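Local coordinates for DsbA family protein (Salmonella typhimurium, PDB 7JVE), which acts as a trimeric thioredoxin-like enzyme with both thiol oxidase and disulfide isomerase activities, at residues Val103-Phe116 against Thr241-Lys253. Sequence-based numbering, arbitrary orientation.
Sequences VVENLIKANPDTRF and TQDMLQMAIQKAK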
loop_
_atom_site.group_PDB
_atom_site.type_symbol
_atom_site.label_atom_id
_atom_site.label_comp_id
_atom_site.label_asym_id
_atom_site.label_seq_id
_atom_site.Cartn_x
_atom_site.Cartn_y
_atom_site.Cartn_z
ATOM N N VAL A 103 7.084 13.083 -20.263
ATOM C CA VAL A 103 7.344 11.873 -21.032
ATOM C C VAL A 103 6.529 11.885 -22.314
ATOM O O VAL A 103 7.032 11.565 -23.398
ATOM C CB VAL A 103 7.040 10.617 -20.193
ATOM C CG1 VAL A 103 6.839 9.390 -21.118
ATOM C CG2 VAL A 103 8.160 10.371 -19.196
ATOM N N VAL A 104 5.252 12.243 -22.205
ATOM C CA VAL A 104 4.409 12.304 -23.389
ATOM C C VAL A 104 4.972 13.306 -24.392
ATOM O O VAL A 104 5.038 13.027 -25.600
ATOM C CB VAL A 104 2.962 12.631 -22.990
ATOM C CG1 VAL A 104 2.108 12.869 -24.236
ATOM C CG2 VAL A 104 2.381 11.483 -22.142
ATOM N N GLU A 105 5.397 14.481 -23.911
ATOM C CA GLU A 105 5.994 15.470 -24.808
ATOM C C GLU A 105 7.215 14.893 -25.518
ATOM O O GLU A 105 7.397 15.106 -26.722
ATOM C CB GLU A 105 6.372 16.739 -24.030
ATOM C CG GLU A 105 6.888 17.914 -24.887
ATOM C CD GLU A 105 5.936 18.300 -26.053
ATOM O OE1 GLU A 105 4.986 19.082 -25.804
ATOM O OE2 GLU A 105 6.146 17.859 -27.220
ATOM N N ASN A 106 8.060 14.148 -24.791
ATOM C CA ASN A 106 9.202 13.503 -25.434
ATOM C C ASN A 106 8.749 12.496 -26.492
ATOM O O ASN A 106 9.309 12.453 -27.591
ATOM C CB ASN A 106 10.092 12.818 -24.393
ATOM C CG ASN A 106 10.968 13.785 -23.636
ATOM O OD1 ASN A 106 10.915 14.999 -23.836
ATOM N ND2 ASN A 106 11.787 13.247 -22.741
ATOM N N LEU A 107 7.748 11.665 -26.173
ATOM C CA LEU A 107 7.244 10.721 -27.170
ATOM C C LEU A 107 6.775 11.444 -28.417
ATOM O O LEU A 107 7.026 10.988 -29.542
ATOM C CB LEU A 107 6.098 9.871 -26.611
ATOM C CG LEU A 107 6.534 8.643 -25.832
ATOM C CD1 LEU A 107 5.331 8.007 -25.143
ATOM C CD2 LEU A 107 7.221 7.670 -26.762
ATOM N N ILE A 108 6.079 12.568 -28.236
ATOM C CA ILE A 108 5.495 13.263 -29.373
ATOM C C ILE A 108 6.591 13.799 -30.283
ATOM O O ILE A 108 6.524 13.651 -31.510
ATOM C CB ILE A 108 4.538 14.366 -28.882
ATOM C CG1 ILE A 108 3.266 13.715 -28.315
ATOM C CG2 ILE A 108 4.220 15.322 -30.001
ATOM C CD1 ILE A 108 2.281 14.688 -27.701
ATOM N N LYS A 109 7.641 14.390 -29.694
ATOM C CA LYS A 109 8.748 14.879 -30.501
ATOM C C LYS A 109 9.459 13.731 -31.190
ATOM O O LYS A 109 9.892 13.865 -32.337
ATOM C CB LYS A 109 9.728 15.679 -29.643
ATOM C CG LYS A 109 9.099 16.925 -29.050
ATOM C CD LYS A 109 10.089 18.087 -29.017
ATOM C CE LYS A 109 9.898 18.959 -27.777
ATOM N NZ LYS A 109 10.972 19.994 -27.666
ATOM N N ALA A 110 9.584 12.594 -30.511
ATOM C CA ALA A 110 10.326 11.478 -31.073
ATOM C C ALA A 110 9.527 10.692 -32.097
ATOM O O ALA A 110 10.108 9.856 -32.792
ATOM C CB ALA A 110 10.788 10.537 -29.963
ATOM N N ASN A 111 8.222 10.927 -32.206
ATOM C CA ASN A 111 7.351 10.178 -33.115
ATOM C C ASN A 111 6.467 11.143 -33.902
ATOM O O ASN A 111 5.237 11.142 -33.755
ATOM C CB ASN A 111 6.509 9.164 -32.337
ATOM C CG ASN A 111 7.357 8.048 -31.719
ATOM O OD1 ASN A 111 7.617 7.014 -32.357
ATOM N ND2 ASN A 111 7.791 8.252 -30.475
ATOM N N PRO A 112 7.065 11.991 -34.751
ATOM C CA PRO A 112 6.262 12.967 -35.507
ATOM C C PRO A 112 5.339 12.325 -36.529
ATOM O O PRO A 112 4.417 12.987 -37.023
ATOM C CB PRO A 112 7.322 13.831 -36.191
ATOM C CG PRO A 112 8.470 12.901 -36.378
ATOM C CD PRO A 112 8.489 12.059 -35.121
ATOM N N ASP A 113 5.562 11.060 -36.839
ATOM C CA ASP A 113 4.791 10.284 -37.798
ATOM C C ASP A 113 3.577 9.603 -37.181
ATOM O O ASP A 113 2.816 8.958 -37.911
ATOM C CB ASP A 113 5.705 9.225 -38.407
ATOM C CG ASP A 113 6.235 8.240 -37.347
ATOM O OD1 ASP A 113 6.190 7.014 -37.610
ATOM O OD2 ASP A 113 6.658 8.685 -36.248
ATOM N N THR A 114 3.392 9.709 -35.863
ATOM C CA THR A 114 2.368 8.980 -35.136
ATOM C C THR A 114 1.316 9.958 -34.635
ATOM O O THR A 114 1.617 11.104 -34.301
ATOM C CB THR A 114 2.999 8.193 -33.973
ATOM O OG1 THR A 114 3.813 7.129 -34.487
ATOM C CG2 THR A 114 1.952 7.613 -33.031
ATOM N N ARG A 115 0.068 9.512 -34.615
ATOM C CA ARG A 115 -1.038 10.358 -34.202
ATOM C C ARG A 115 -1.286 10.205 -32.701
ATOM O O ARG A 115 -1.445 9.082 -32.205
ATOM C CB ARG A 115 -2.302 10.005 -34.996
ATOM C CG ARG A 115 -3.462 10.953 -34.789
ATOM C CD ARG A 115 -4.697 10.519 -35.560
ATOM N NE ARG A 115 -5.845 11.349 -35.214
ATOM C CZ ARG A 115 -7.090 10.896 -35.113
ATOM N NH1 ARG A 115 -7.344 9.610 -35.332
ATOM N NH2 ARG A 115 -8.076 11.718 -34.764
ATOM N N PHE A 116 -1.321 11.330 -31.986
ATOM C CA PHE A 116 -1.598 11.335 -30.554
ATOM C C PHE A 116 -2.950 12.003 -30.322
ATOM O O PHE A 116 -3.149 13.166 -30.696
ATOM C CB PHE A 116 -0.483 12.032 -29.776
ATOM C CG PHE A 116 0.828 11.284 -29.787
ATOM C CD1 PHE A 116 1.664 11.334 -30.902
ATOM C CD2 PHE A 116 1.228 10.523 -28.682
ATOM C CE1 PHE A 116 2.886 10.647 -30.918
ATOM C CE2 PHE A 116 2.443 9.846 -28.685
ATOM C CZ PHE A 116 3.275 9.898 -29.805
ATOM N N THR A 241 6.323 4.195 -18.699
ATOM C CA THR A 241 7.617 4.755 -19.062
ATOM C C THR A 241 7.618 5.112 -20.540
ATOM O O THR A 241 6.776 4.643 -21.315
ATOM C CB THR A 241 8.758 3.761 -18.782
ATOM O OG1 THR A 241 8.602 2.623 -19.643
ATOM C CG2 THR A 241 8.747 3.296 -17.311
ATOM N N GLN A 242 8.597 5.930 -20.935
ATOM C CA GLN A 242 8.773 6.233 -22.356
ATOM C C GLN A 242 9.119 4.979 -23.157
ATOM O O GLN A 242 8.602 4.773 -24.260
ATOM C CB GLN A 242 9.856 7.296 -22.544
ATOM C CG GLN A 242 10.052 7.731 -24.002
ATOM C CD GLN A 242 10.721 9.098 -24.127
ATOM O OE1 GLN A 242 10.773 9.856 -23.159
ATOM N NE2 GLN A 242 11.270 9.401 -25.318
ATOM N N ASP A 243 10.005 4.134 -22.629
ATOM C CA ASP A 243 10.359 2.906 -23.332
ATOM C C ASP A 243 9.143 2.022 -23.564
ATOM O O ASP A 243 8.975 1.455 -24.650
ATOM C CB ASP A 243 11.420 2.145 -22.548
ATOM C CG ASP A 243 12.789 2.756 -22.700
ATOM O OD1 ASP A 243 12.929 3.671 -23.549
ATOM O OD2 ASP A 243 13.717 2.330 -21.966
ATOM N N MET A 244 8.293 1.875 -22.552
ATOM C CA MET A 244 7.135 1.008 -22.703
ATOM C C MET A 244 6.186 1.557 -23.774
ATOM O O MET A 244 5.697 0.814 -24.634
ATOM C CB MET A 244 6.433 0.866 -21.350
ATOM C CG MET A 244 5.288 -0.125 -21.349
ATOM S SD MET A 244 6.014 -1.801 -21.438
ATOM C CE MET A 244 6.995 -1.839 -19.940
ATOM N N LEU A 245 5.931 2.864 -23.751
ATOM C CA LEU A 245 5.071 3.444 -24.771
ATOM C C LEU A 245 5.725 3.364 -26.146
ATOM O O LEU A 245 5.042 3.135 -27.151
ATOM C CB LEU A 245 4.725 4.889 -24.411
ATOM C CG LEU A 245 3.602 5.045 -23.386
ATOM C CD1 LEU A 245 3.549 6.478 -22.877
ATOM C CD2 LEU A 245 2.245 4.608 -23.953
ATOM N N GLN A 246 7.049 3.531 -26.209
ATOM C CA GLN A 246 7.735 3.446 -27.493
ATOM C C GLN A 246 7.631 2.038 -28.085
ATOM O O GLN A 246 7.411 1.883 -29.292
ATOM C CB GLN A 246 9.204 3.857 -27.354
ATOM C CG GLN A 246 9.903 4.067 -28.729
ATOM C CD GLN A 246 9.238 5.200 -29.553
ATOM O OE1 GLN A 246 9.198 6.358 -29.118
ATOM N NE2 GLN A 246 8.729 4.866 -30.732
ATOM N N MET A 247 7.798 0.995 -27.260
ATOM C CA MET A 247 7.674 -0.365 -27.791
ATOM C C MET A 247 6.272 -0.615 -28.341
ATOM O O MET A 247 6.116 -1.208 -29.415
ATOM C CB MET A 247 8.043 -1.414 -26.721
ATOM C CG MET A 247 9.533 -1.414 -26.274
ATOM S SD MET A 247 10.049 -2.761 -25.103
ATOM C CE MET A 247 9.284 -2.275 -23.491
ATOM N N ALA A 248 5.249 -0.121 -27.643
ATOM C CA ALA A 248 3.873 -0.253 -28.104
ATOM C C ALA A 248 3.663 0.465 -29.434
ATOM O O ALA A 248 2.926 -0.022 -30.303
ATOM C CB ALA A 248 2.909 0.310 -27.051
ATOM N N ILE A 249 4.300 1.630 -29.607
ATOM C CA ILE A 249 4.225 2.348 -30.879
ATOM C C ILE A 249 4.843 1.512 -31.996
ATOM O O ILE A 249 4.268 1.370 -33.078
ATOM C CB ILE A 249 4.900 3.730 -30.753
ATOM C CG1 ILE A 249 4.030 4.675 -29.910
ATOM C CG2 ILE A 249 5.202 4.334 -32.119
ATOM C CD1 ILE A 249 4.754 5.945 -29.472
ATOM N N GLN A 250 6.014 0.932 -31.750
ATOM C CA GLN A 250 6.665 0.155 -32.804
ATOM C C GLN A 250 5.853 -1.088 -33.147
ATOM O O GLN A 250 5.762 -1.477 -34.316
ATOM C CB GLN A 250 8.098 -0.208 -32.392
ATOM C CG GLN A 250 8.973 1.017 -32.146
ATOM C CD GLN A 250 9.062 1.931 -33.386
ATOM O OE1 GLN A 250 8.650 3.098 -33.355
ATOM N NE2 GLN A 250 9.603 1.398 -34.474
ATOM N N LYS A 251 5.236 -1.709 -32.141
ATOM C CA LYS A 251 4.368 -2.854 -32.383
ATOM C C LYS A 251 3.141 -2.448 -33.196
ATOM O O LYS A 251 2.667 -3.220 -34.044
ATOM C CB LYS A 251 3.983 -3.460 -31.036
ATOM C CG LYS A 251 2.906 -4.512 -31.022
ATOM C CD LYS A 251 2.849 -5.092 -29.604
ATOM C CE LYS A 251 1.451 -5.535 -29.205
ATOM N NZ LYS A 251 1.361 -5.821 -27.736
ATOM N N ALA A 252 2.626 -1.234 -32.972
ATOM C CA ALA A 252 1.471 -0.756 -33.714
ATOM C C ALA A 252 1.831 -0.340 -35.131
ATOM O O ALA A 252 0.950 -0.314 -36.001
ATOM C CB ALA A 252 0.809 0.412 -32.974
ATOM N N LYS A 253 3.097 -0.016 -35.390
ATOM C CA LYS A 253 3.510 0.264 -36.755
ATOM C C LYS A 253 3.883 -0.991 -37.525
ATOM O O LYS A 253 3.638 -1.060 -38.736
ATOM C CB LYS A 253 4.684 1.248 -36.763
ATOM C CG LYS A 253 4.266 2.655 -36.403
ATOM C CD LYS A 253 5.355 3.696 -36.680
ATOM C CE LYS A 253 6.587 3.467 -35.859
ATOM N NZ LYS A 253 7.083 4.766 -35.306
#
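Leu107 enters a hole formed by Gln242, Leu245, Gln246 and Ile249, a single knob-into-hole fit where the axes of segments 103-110 and 242-253 approach to 10.3 Å and cross at -36°. Its two methyls divide the work: CD1 lies 3.3 Å from Leu245 CB, while CD2 faces Gln246 OE1, Gln242 CG and Ile249 CD1. Beside this tight core, the side-chain amides of Asn111 and Gln246 pair reciprocally, their planes only 14° apart. Asn111 ND2 donates to Gln246 OE1 at 2.7 Å and Gln246 NE2 to Asn111 OD1 at 2.9 Å, both bonds nearly straight and each using an in-plane lone pair. A bend in the Gln246 chain (chi2 61°) turns its amide into line, and Asn111 ND2 also donates to Leu107 O (3.0 Å), fixing the amide's rotation just beyond the helix end. The exposed margins are looser: Asn106 CB meets Gln242 OE1 without amide pairing, and Lys253 NZ reaches Asp113 OD1 at 3.3 Å in a weakly bonded salt bridge. Inward, Val104 and Leu245 share Phe219, placing both helices on one face of the thioredoxin-fold sheet, over strands 84-90 (Met88, Val86) and 218-223; helix 242-253 also reaches outermost strand 234-237 through Leu245 on Ile236.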